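Local coordinates for protein LpxE (Aquifex aeolicus, PDB 6EBU) that probably removes the 1-phosphate group from lipid A in the bacterial membrane, as a phosphatase of the PAP2 family, at residues Ile22-His27 with Asp93-Phe98; Trp102-Ser107 with Pro151-Val156; Ile116-Ser121 with Ile160-Gly165. The protein carries 1 engineered substitution. One frame throughout, in Å; residues are numbered along the deposited sequence.

Interaction 1 of 3, residues Ile22-His27 with Asp93-Phe98; sequences INNARH and DVNLLF. With BOG (octyl beta-D-glucopyranoside), chain F.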
loop_
_atom_site.group_PDB
_atom_site.type_symbol
_atom_site.label_atom_id
_atom_site.label_comp_id
_atom_site.label_asym_id
_atom_site.label_seq_id
_atom_site.Cartn_x
_atom_site.Cartn_y
_atom_site.Cartn_z
ATOM N N ILE A 22 15.844 4.983 0.949
ATOM C CA ILE A 22 14.758 5.418 0.076
ATOM C C ILE A 22 14.379 6.865 0.363
ATOM O O ILE A 22 14.190 7.664 -0.562
ATOM C CB ILE A 22 13.550 4.477 0.230
ATOM C CG1 ILE A 22 13.892 3.084 -0.303
ATOM C CG2 ILE A 22 12.331 5.054 -0.477
ATOM C CD1 ILE A 22 12.831 2.048 -0.023
ATOM N N ASN A 23 14.272 7.227 1.643
ATOM C CA ASN A 23 13.776 8.548 2.006
ATOM C C ASN A 23 14.784 9.655 1.726
ATOM O O ASN A 23 14.397 10.829 1.684
ATOM C CB ASN A 23 13.377 8.566 3.481
ATOM C CG ASN A 23 12.680 9.845 3.874
ATOM O OD1 ASN A 23 13.271 10.717 4.514
ATOM N ND2 ASN A 23 11.417 9.973 3.483
ATOM N N ASN A 24 16.060 9.321 1.533
ATOM C CA ASN A 24 17.071 10.333 1.251
ATOM C C ASN A 24 17.404 10.463 -0.229
ATOM O O ASN A 24 17.941 11.499 -0.635
ATOM C CB ASN A 24 18.355 10.036 2.035
ATOM C CG ASN A 24 18.162 10.154 3.538
ATOM O OD1 ASN A 24 17.400 10.996 4.014
ATOM N ND2 ASN A 24 18.854 9.308 4.290
ATOM N N ALA A 25 17.100 9.448 -1.039
ATOM C CA ALA A 25 17.345 9.490 -2.481
ATOM C C ALA A 25 16.178 10.214 -3.146
ATOM O O ALA A 25 15.225 9.611 -3.647
ATOM C CB ALA A 25 17.531 8.083 -3.033
ATOM N N ARG A 26 16.262 11.540 -3.153
ATOM C CA ARG A 26 15.152 12.390 -3.549
ATOM C C ARG A 26 15.497 13.217 -4.780
ATOM O O ARG A 26 16.646 13.283 -5.224
ATOM C CB ARG A 26 14.741 13.315 -2.401
ATOM C CG ARG A 26 14.714 12.631 -1.057
ATOM C CD ARG A 26 14.054 13.512 -0.023
ATOM N NE ARG A 26 12.631 13.710 -0.285
ATOM C CZ ARG A 26 11.694 12.802 -0.038
ATOM N NH1 ARG A 26 12.024 11.623 0.474
ATOM N NH2 ARG A 26 10.424 13.072 -0.302
ATOM N N HIS A 27 14.462 13.857 -5.320
ATOM C CA HIS A 27 14.529 14.750 -6.468
ATOM C C HIS A 27 13.193 15.474 -6.588
ATOM O O HIS A 27 12.146 14.888 -6.284
ATOM C CB HIS A 27 14.852 13.977 -7.749
ATOM C CG HIS A 27 15.213 14.853 -8.907
ATOM N ND1 HIS A 27 14.269 15.500 -9.675
ATOM C CD2 HIS A 27 16.417 15.200 -9.423
ATOM C CE1 HIS A 27 14.875 16.203 -10.615
ATOM N NE2 HIS A 27 16.178 16.038 -10.484
ATOM N N ASP A 93 14.958 14.210 11.179
ATOM C CA ASP A 93 15.274 14.708 9.840
ATOM C C ASP A 93 14.647 13.824 8.759
ATOM O O ASP A 93 15.320 13.300 7.869
ATOM C CB ASP A 93 16.788 14.832 9.650
ATOM C CG ASP A 93 17.384 15.944 10.484
ATOM O OD1 ASP A 93 16.793 17.043 10.514
ATOM O OD2 ASP A 93 18.438 15.718 11.114
ATOM N N VAL A 94 13.335 13.670 8.859
ATOM C CA VAL A 94 12.572 12.869 7.912
ATOM C C VAL A 94 12.026 13.783 6.824
ATOM O O VAL A 94 11.427 14.826 7.116
ATOM C CB VAL A 94 11.436 12.115 8.622
ATOM C CG1 VAL A 94 10.372 11.687 7.624
ATOM C CG2 VAL A 94 11.991 10.911 9.368
ATOM N N ASN A 95 12.240 13.398 5.570
ATOM C CA ASN A 95 11.681 14.126 4.437
ATOM C C ASN A 95 10.224 13.711 4.268
ATOM O O ASN A 95 9.932 12.582 3.856
ATOM C CB ASN A 95 12.498 13.853 3.179
ATOM C CG ASN A 95 13.936 14.321 3.311
ATOM O OD1 ASN A 95 14.208 15.519 3.326
ATOM N ND2 ASN A 95 14.862 13.375 3.404
ATOM N N LEU A 96 9.312 14.620 4.594
ATOM C CA LEU A 96 7.885 14.338 4.661
ATOM C C LEU A 96 7.162 14.996 3.496
ATOM O O LEU A 96 7.336 16.194 3.250
ATOM C CB LEU A 96 7.295 14.847 5.978
ATOM C CG LEU A 96 6.967 13.835 7.073
ATOM C CD1 LEU A 96 6.097 14.492 8.132
ATOM C CD2 LEU A 96 6.277 12.620 6.488
ATOM N N LEU A 97 6.341 14.217 2.795
ATOM C CA LEU A 97 5.447 14.761 1.781
ATOM C C LEU A 97 4.018 14.926 2.277
ATOM O O LEU A 97 3.292 15.781 1.760
ATOM C CB LEU A 97 5.450 13.873 0.533
ATOM C CG LEU A 97 6.693 13.964 -0.353
ATOM C CD1 LEU A 97 6.679 12.874 -1.407
ATOM C CD2 LEU A 97 6.791 15.335 -1.002
ATOM N N PHE A 98 3.599 14.134 3.264
ATOM C CA PHE A 98 2.264 14.221 3.835
ATOM C C PHE A 98 2.361 14.268 5.354
ATOM O O PHE A 98 3.183 13.559 5.946
ATOM C CB PHE A 98 1.391 13.027 3.413
ATOM C CG PHE A 98 1.499 12.676 1.954
ATOM C CD1 PHE A 98 1.139 13.588 0.975
ATOM C CD2 PHE A 98 1.954 11.426 1.561
ATOM C CE1 PHE A 98 1.235 13.263 -0.367
ATOM C CE2 PHE A 98 2.052 11.096 0.219
ATOM C CZ PHE A 98 1.693 12.016 -0.744
HETATM O O1 BOG F . -4.800 7.355 4.533
HETATM C "C1'" BOG F . -4.718 7.027 3.147
HETATM C "C2'" BOG F . -4.755 8.326 2.312
HETATM C "C3'" BOG F . -3.978 8.114 0.975
HETATM C "C4'" BOG F . -2.959 9.268 0.764
HETATM C "C5'" BOG F . -2.250 9.595 2.098
HETATM C "C6'" BOG F . -1.530 10.955 1.985
HETATM C "C7'" BOG F . -2.530 12.096 2.159
HETATM C "C8'" BOG F . -3.065 12.092 3.593
#

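Interaction 2 of 3, residues Trp102-Ser107 with Pro151-Val156; sequences WRSFPS and PLDVFV. With BOG (octyl beta-D-glucopyranoside), chain E; BOG (octyl beta-D-glucopyranoside), chain D.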
loop_
_atom_site.group_PDB
_atom_site.type_symbol
_atom_site.label_atom_id
_atom_site.label_comp_id
_atom_site.label_asym_id
_atom_site.label_seq_id
_atom_site.Cartn_x
_atom_site.Cartn_y
_atom_site.Cartn_z
ATOM N N TRP A 102 0.990 8.802 12.977
ATOM C CA TRP A 102 0.666 7.647 13.807
ATOM C C TRP A 102 0.008 6.545 12.984
ATOM O O TRP A 102 -0.320 6.720 11.808
ATOM C CB TRP A 102 -0.238 8.055 14.977
ATOM C CG TRP A 102 0.432 9.020 15.895
ATOM C CD1 TRP A 102 0.218 10.366 15.974
ATOM C CD2 TRP A 102 1.455 8.720 16.851
ATOM N NE1 TRP A 102 1.037 10.920 16.929
ATOM C CE2 TRP A 102 1.806 9.929 17.482
ATOM C CE3 TRP A 102 2.103 7.543 17.239
ATOM C CZ2 TRP A 102 2.775 9.995 18.478
ATOM C CZ3 TRP A 102 3.065 7.610 18.229
ATOM C CH2 TRP A 102 3.393 8.827 18.836
ATOM N N ARG A 103 -0.177 5.391 13.635
ATOM C CA ARG A 103 -0.772 4.197 13.032
ATOM C C ARG A 103 0.025 3.749 11.804
ATOM O O ARG A 103 -0.497 3.601 10.697
ATOM C CB ARG A 103 -2.247 4.431 12.688
ATOM C CG ARG A 103 -3.125 4.705 13.899
ATOM C CD ARG A 103 -3.976 5.950 13.695
ATOM N N SER A 104 1.319 3.514 12.035
ATOM C CA SER A 104 2.247 3.238 10.944
ATOM C C SER A 104 2.140 1.801 10.445
ATOM O O SER A 104 2.287 1.548 9.245
ATOM C CB SER A 104 3.677 3.537 11.397
ATOM O OG SER A 104 4.591 3.447 10.319
ATOM N N PHE A 105 1.884 0.850 11.346
ATOM C CA PHE A 105 1.907 -0.563 10.992
ATOM C C PHE A 105 0.489 -1.092 10.861
ATOM O O PHE A 105 -0.288 -0.991 11.824
ATOM C CB PHE A 105 2.669 -1.358 12.047
ATOM C CG PHE A 105 2.809 -2.818 11.727
ATOM C CD1 PHE A 105 3.846 -3.270 10.927
ATOM C CD2 PHE A 105 1.909 -3.742 12.237
ATOM C CE1 PHE A 105 3.979 -4.615 10.637
ATOM C CE2 PHE A 105 2.039 -5.089 11.949
ATOM C CZ PHE A 105 3.075 -5.525 11.148
ATOM N N PRO A 106 0.095 -1.647 9.705
ATOM C CA PRO A 106 0.866 -1.657 8.460
ATOM C C PRO A 106 0.395 -0.566 7.499
ATOM O O PRO A 106 -0.365 0.310 7.913
ATOM C CB PRO A 106 0.581 -3.045 7.901
ATOM C CG PRO A 106 -0.841 -3.298 8.320
ATOM C CD PRO A 106 -1.078 -2.534 9.613
ATOM N N SER A 107 0.825 -0.619 6.240
ATOM C CA SER A 107 0.450 0.384 5.249
ATOM C C SER A 107 -0.862 -0.005 4.577
ATOM O O SER A 107 -0.926 -1.011 3.862
ATOM C CB SER A 107 1.547 0.552 4.200
ATOM O OG SER A 107 1.094 1.374 3.136
ATOM N N PRO A 151 9.752 0.484 5.772
ATOM C CA PRO A 151 9.719 -0.711 4.912
ATOM C C PRO A 151 8.972 -1.888 5.517
ATOM O O PRO A 151 8.395 -2.689 4.772
ATOM C CB PRO A 151 11.207 -1.028 4.716
ATOM C CG PRO A 151 11.868 0.305 4.804
ATOM C CD PRO A 151 11.097 1.081 5.837
ATOM N N LEU A 152 8.970 -2.023 6.844
ATOM C CA LEU A 152 8.195 -3.087 7.475
ATOM C C LEU A 152 6.705 -2.918 7.204
ATOM O O LEU A 152 5.993 -3.901 6.966
ATOM C CB LEU A 152 8.465 -3.110 8.980
ATOM C CG LEU A 152 7.542 -3.996 9.821
ATOM C CD1 LEU A 152 7.724 -5.462 9.455
ATOM C CD2 LEU A 152 7.775 -3.773 11.308
ATOM N N ASP A 153 6.218 -1.674 7.226
ATOM C CA ASP A 153 4.795 -1.424 7.017
ATOM C C ASP A 153 4.370 -1.770 5.596
ATOM O O ASP A 153 3.288 -2.334 5.387
ATOM C CB ASP A 153 4.465 0.036 7.320
ATOM C CG ASP A 153 5.061 0.512 8.625
ATOM O OD1 ASP A 153 5.154 -0.300 9.569
ATOM O OD2 ASP A 153 5.431 1.703 8.706
ATOM N N VAL A 154 5.197 -1.433 4.605
ATOM C CA VAL A 154 4.797 -1.680 3.225
ATOM C C VAL A 154 5.012 -3.141 2.847
ATOM O O VAL A 154 4.295 -3.674 1.994
ATOM C CB VAL A 154 5.533 -0.726 2.267
ATOM C CG1 VAL A 154 5.454 0.705 2.783
ATOM C CG2 VAL A 154 6.975 -1.153 2.073
ATOM N N PHE A 155 5.978 -3.818 3.473
ATOM C CA PHE A 155 6.169 -5.236 3.192
ATOM C C PHE A 155 5.013 -6.059 3.743
ATOM O O PHE A 155 4.467 -6.925 3.050
ATOM C CB PHE A 155 7.498 -5.718 3.774
ATOM C CG PHE A 155 7.757 -7.181 3.552
ATOM C CD1 PHE A 155 8.158 -7.647 2.309
ATOM C CD2 PHE A 155 7.591 -8.093 4.583
ATOM C CE1 PHE A 155 8.393 -8.996 2.100
ATOM C CE2 PHE A 155 7.823 -9.441 4.381
ATOM C CZ PHE A 155 8.226 -9.893 3.137
ATOM N N VAL A 156 4.623 -5.801 4.992
ATOM C CA VAL A 156 3.495 -6.516 5.577
ATOM C C VAL A 156 2.195 -6.096 4.904
ATOM O O VAL A 156 1.314 -6.927 4.652
ATOM C CB VAL A 156 3.457 -6.292 7.100
ATOM C CG1 VAL A 156 2.178 -6.859 7.695
ATOM C CG2 VAL A 156 4.678 -6.924 7.754
HETATM O O1 BOG E . -4.478 5.107 9.419
HETATM C "C1'" BOG E . -4.590 6.527 9.419
HETATM C "C2'" BOG E . -3.329 7.131 10.071
HETATM C "C3'" BOG E . -3.680 8.517 10.695
HETATM C "C4'" BOG E . -2.388 9.169 11.258
HETATM C "C5'" BOG E . -2.759 10.471 11.996
HETATM C "C6'" BOG E . -1.476 11.269 12.300
HETATM C "C7'" BOG E . -1.838 12.540 13.061
HETATM C "C8'" BOG E . -1.445 13.764 12.231
HETATM O O1 BOG D . 6.361 -8.569 -0.704
HETATM C "C1'" BOG D . 6.597 -7.593 -1.717
HETATM C "C2'" BOG D . 6.728 -6.197 -1.066
HETATM C "C3'" BOG D . 6.776 -5.094 -2.170
HETATM C "C4'" BOG D . 6.778 -3.696 -1.492
HETATM C "C5'" BOG D . 7.418 -2.659 -2.437
HETATM C "C6'" BOG D . 8.076 -1.539 -1.606
HETATM C "C7'" BOG D . 9.531 -1.374 -2.039
HETATM C "C8'" BOG D . 10.088 -0.064 -1.481
#

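Interaction 3 of 3, residues Ile116-Ser121 with Ile160-Gly165; sequences IATVLS and IGIICG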
loop_
_atom_site.group_PDB
_atom_site.type_symbol
_atom_site.label_atom_id
_atom_site.label_comp_id
_atom_site.label_asym_id
_atom_site.label_seq_id
_atom_site.Cartn_x
_atom_site.Cartn_y
_atom_site.Cartn_z
ATOM N N ILE A 116 -5.792 -4.916 -5.021
ATOM C CA ILE A 116 -6.266 -4.634 -6.372
ATOM C C ILE A 116 -5.452 -5.418 -7.392
ATOM O O ILE A 116 -6.005 -6.085 -8.276
ATOM C CB ILE A 116 -6.210 -3.119 -6.645
ATOM C CG1 ILE A 116 -7.208 -2.381 -5.752
ATOM C CG2 ILE A 116 -6.457 -2.826 -8.119
ATOM C CD1 ILE A 116 -7.048 -0.874 -5.764
ATOM N N ALA A 117 -4.123 -5.364 -7.273
ATOM C CA ALA A 117 -3.269 -6.021 -8.257
ATOM C C ALA A 117 -3.429 -7.537 -8.217
ATOM O O ALA A 117 -3.378 -8.195 -9.260
ATOM C CB ALA A 117 -1.809 -5.627 -8.035
ATOM N N THR A 118 -3.621 -8.112 -7.028
ATOM C CA THR A 118 -3.753 -9.563 -6.926
ATOM C C THR A 118 -5.056 -10.046 -7.557
ATOM O O THR A 118 -5.059 -11.003 -8.341
ATOM C CB THR A 118 -3.668 -9.997 -5.460
ATOM O OG1 THR A 118 -2.362 -9.707 -4.947
ATOM C CG2 THR A 118 -3.942 -11.485 -5.318
ATOM N N VAL A 119 -6.172 -9.384 -7.242
ATOM C CA VAL A 119 -7.470 -9.839 -7.732
ATOM C C VAL A 119 -7.617 -9.557 -9.224
ATOM O O VAL A 119 -8.174 -10.370 -9.971
ATOM C CB VAL A 119 -8.603 -9.189 -6.917
ATOM C CG1 VAL A 119 -9.965 -9.526 -7.516
ATOM C CG2 VAL A 119 -8.528 -9.631 -5.463
ATOM N N LEU A 120 -7.117 -8.411 -9.687
ATOM C CA LEU A 120 -7.321 -8.041 -11.081
ATOM C C LEU A 120 -6.313 -8.685 -12.026
ATOM O O LEU A 120 -6.578 -8.751 -13.230
ATOM C CB LEU A 120 -7.285 -6.519 -11.236
ATOM C CG LEU A 120 -8.399 -5.752 -10.514
ATOM C CD1 LEU A 120 -8.537 -4.344 -11.069
ATOM C CD2 LEU A 120 -9.727 -6.500 -10.603
ATOM N N SER A 121 -5.173 -9.163 -11.520
ATOM C CA SER A 121 -4.224 -9.875 -12.370
ATOM C C SER A 121 -4.648 -11.310 -12.656
ATOM O O SER A 121 -4.133 -11.913 -13.603
ATOM C CB SER A 121 -2.832 -9.893 -11.732
ATOM O OG SER A 121 -2.327 -8.583 -11.556
ATOM N N ILE A 160 -0.379 -8.576 3.234
ATOM C CA ILE A 160 -1.809 -8.641 3.529
ATOM C C ILE A 160 -2.623 -8.555 2.244
ATOM O O ILE A 160 -3.567 -9.326 2.031
ATOM C CB ILE A 160 -2.202 -7.528 4.519
ATOM C CG1 ILE A 160 -1.522 -7.750 5.871
ATOM C CG2 ILE A 160 -3.715 -7.459 4.678
ATOM C CD1 ILE A 160 -1.676 -6.588 6.821
ATOM N N GLY A 161 -2.261 -7.623 1.362
ATOM C CA GLY A 161 -3.007 -7.459 0.125
ATOM C C GLY A 161 -2.964 -8.688 -0.763
ATOM O O GLY A 161 -3.987 -9.108 -1.308
ATOM N N ILE A 162 -1.781 -9.281 -0.920
ATOM C CA ILE A 162 -1.659 -10.476 -1.755
ATOM C C ILE A 162 -2.455 -11.630 -1.158
ATOM O O ILE A 162 -3.182 -12.334 -1.868
ATOM C CB ILE A 162 -0.176 -10.845 -1.942
ATOM C CG1 ILE A 162 0.566 -9.704 -2.641
ATOM C CG2 ILE A 162 -0.051 -12.134 -2.738
ATOM C CD1 ILE A 162 2.075 -9.837 -2.600
ATOM N N ILE A 163 -2.346 -11.830 0.157
ATOM C CA ILE A 163 -3.033 -12.946 0.803
ATOM C C ILE A 163 -4.544 -12.776 0.707
ATOM O O ILE A 163 -5.265 -13.702 0.318
ATOM C CB ILE A 163 -2.567 -13.083 2.263
ATOM C CG1 ILE A 163 -1.110 -13.547 2.307
ATOM C CG2 ILE A 163 -3.457 -14.053 3.026
ATOM C CD1 ILE A 163 -0.545 -13.654 3.707
ATOM N N CYS A 164 -5.048 -11.586 1.047
ATOM C CA CYS A 164 -6.490 -11.359 1.011
ATOM C C CYS A 164 -7.040 -11.445 -0.406
ATOM O O CYS A 164 -8.184 -11.870 -0.602
ATOM C CB CYS A 164 -6.821 -10.006 1.632
ATOM S SG CYS A 164 -6.484 -9.925 3.400
ATOM N N GLY A 165 -6.249 -11.048 -1.402
ATOM C CA GLY A 165 -6.685 -11.210 -2.778
ATOM C C GLY A 165 -6.764 -12.668 -3.191
ATOM O O GLY A 165 -7.729 -13.089 -3.834
#

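Interaction 1 of 3, residues Ile22-His27 with Asp93-Phe98
N23, near the end of helix 13-24, faces N95 in the loop that follows helix 87-90, a segment without regular structure, with their CA atoms 6.4 Å apart. The N23 amide reads both backbone polar groups of N95. Its ND2 donates to N95 O over 3.0 Å in a nearly straight bond (171°), while its OD1 takes N95 N at 3.1 Å; each donor lies in the plane of its own acceptor's carbonyl, on a lone pair. Asparagine suits this place because one short amide offers a donor and an acceptor spaced like those of a peptide. A chi1 of -172° points the amide away from its own backbone N and out toward the loop. N95 answers with its own amide: ND2 reaches N23 OD1 at 3.3 Å from above the carbonyl plane, and N23 O through a weak bond.

The R26 side chain runs antiparallel to that of N95, its CD 3.4 Å from N95 CG and one guanidinium face over N95 CB. Its NH1 donates to N23 O over 2.8 Å and also to Y145 O, while NH2 meets L97 CG near the guanidinium plane. Beyond L97, a detergent chain lies over one face of the F98 ring.

Two amides thus bond to one another, and with a guanidinium to neighbouring carbonyls, so this near-surface contact is held mainly by directional polar bonds.

Interaction 2 of 3, residues Trp102-Ser107 with Pro151-Val156
P106 and S107, which open the PSG signature of PAP2 phosphatases, pack against D153, the aspartate that ends the signature containing R143 and H149; the contact therefore joins two walls of the probable active site. S107 stands at the N-cap of helix 108-121, its OG bonded to T110 OG1, and a bound sulfate, probably from the crystallisation liquor, lies about 4 Å from its side chain. The peptide bond before P106 is cis, a geometry far more accessible before proline than before other residues. It is followed by a backbone bond from S107 N to D153 O of 3.1 Å.

D153 suits its buried place because one carboxylate oxygen can serve several donors. OD2 accepts from S104 OG over a short 2.5 Å, met from above the carboxylate plane, and from F150 N, with a weak bond from H149 ND1. The H149 pairing is consistent with the family role of this aspartate in orienting the histidine. S104 OG also hydrogen-bonds E10 OE1, which lies close to D153 OD1. With an alanine here, S104 OG and F150 N would probably lose their shared acceptor, and H149 a weak tie.

F105 fills the apolar side of the contact. A chi1 of -177° sends its ring away from its own backbone N, across to helix 151-170, where CE1 rests 3.7 Å from L152 CG and 3.8 Å from V156 CG2. Its remaining neighbours include F82, in a T-shaped stack. The ring plane stands 73° from the D153 carboxylate, and its edge is turned to the oxygen: D153 OD1 lies in the ring plane, 3.5 Å from F105 CD1.

Interaction 3 of 3, residues Ile116-Ser121 with Ile160-Gly165
T118 and V119 face I162 and G165 where helix 108-121 and helix 151-170 run roughly parallel, the axes of the two short segments coming within 8.0 Å and crossing at -33°. V119 and G165 form the closest CA pair, 5.2 Å apart, a spacing that G165 makes possible: a beta carbon there would lie 2.6 Å from T118 CG2, a clash. Into this notch goes the methyl of T118, whose CG2 sits 3.7 Å from G165 C and close to I162 O. V119 adds its CG2, 3.6 Å from G165 CA, while its side chain also touches P63 and A67 of helix 61-82.

The other branch of T118 turns to I162, the two side chains crossing at about a right angle, with OG1 3.4 Å from I162 CA. Because OG1 lies beside the backbone N (chi1 -65°), it can also hydrogen-bond F114 O one turn back in its own helix, which explains how a threonine hydroxyl is accommodated in this buried interface. G165 alone makes the close approach and G161 adds little, so this is a small-residue, right-handed crossing of two roughly parallel helices, not a full GxxxG interface.

From the N terminus, helix 13-24 is the first element to be used: interaction 1 brings its end against the loop after helix 87-90, closing a largely helical span of 65 residues. Only after that does interaction 2 open, further along the same loop, so the two are in series. Interactions 2 and 3 cross, since 102-107, 116-121, 151-156 and 160-165 alternate. Together they lay helix 108-121, from the loop before it to its far end, along helix 151-170. The two touch directly, P106 CG lying 3.7 Å from I160 CD1. Interactions 1 and 3 fall on opposite sides of the chain's centre, with interaction 2 nearer that centre than either.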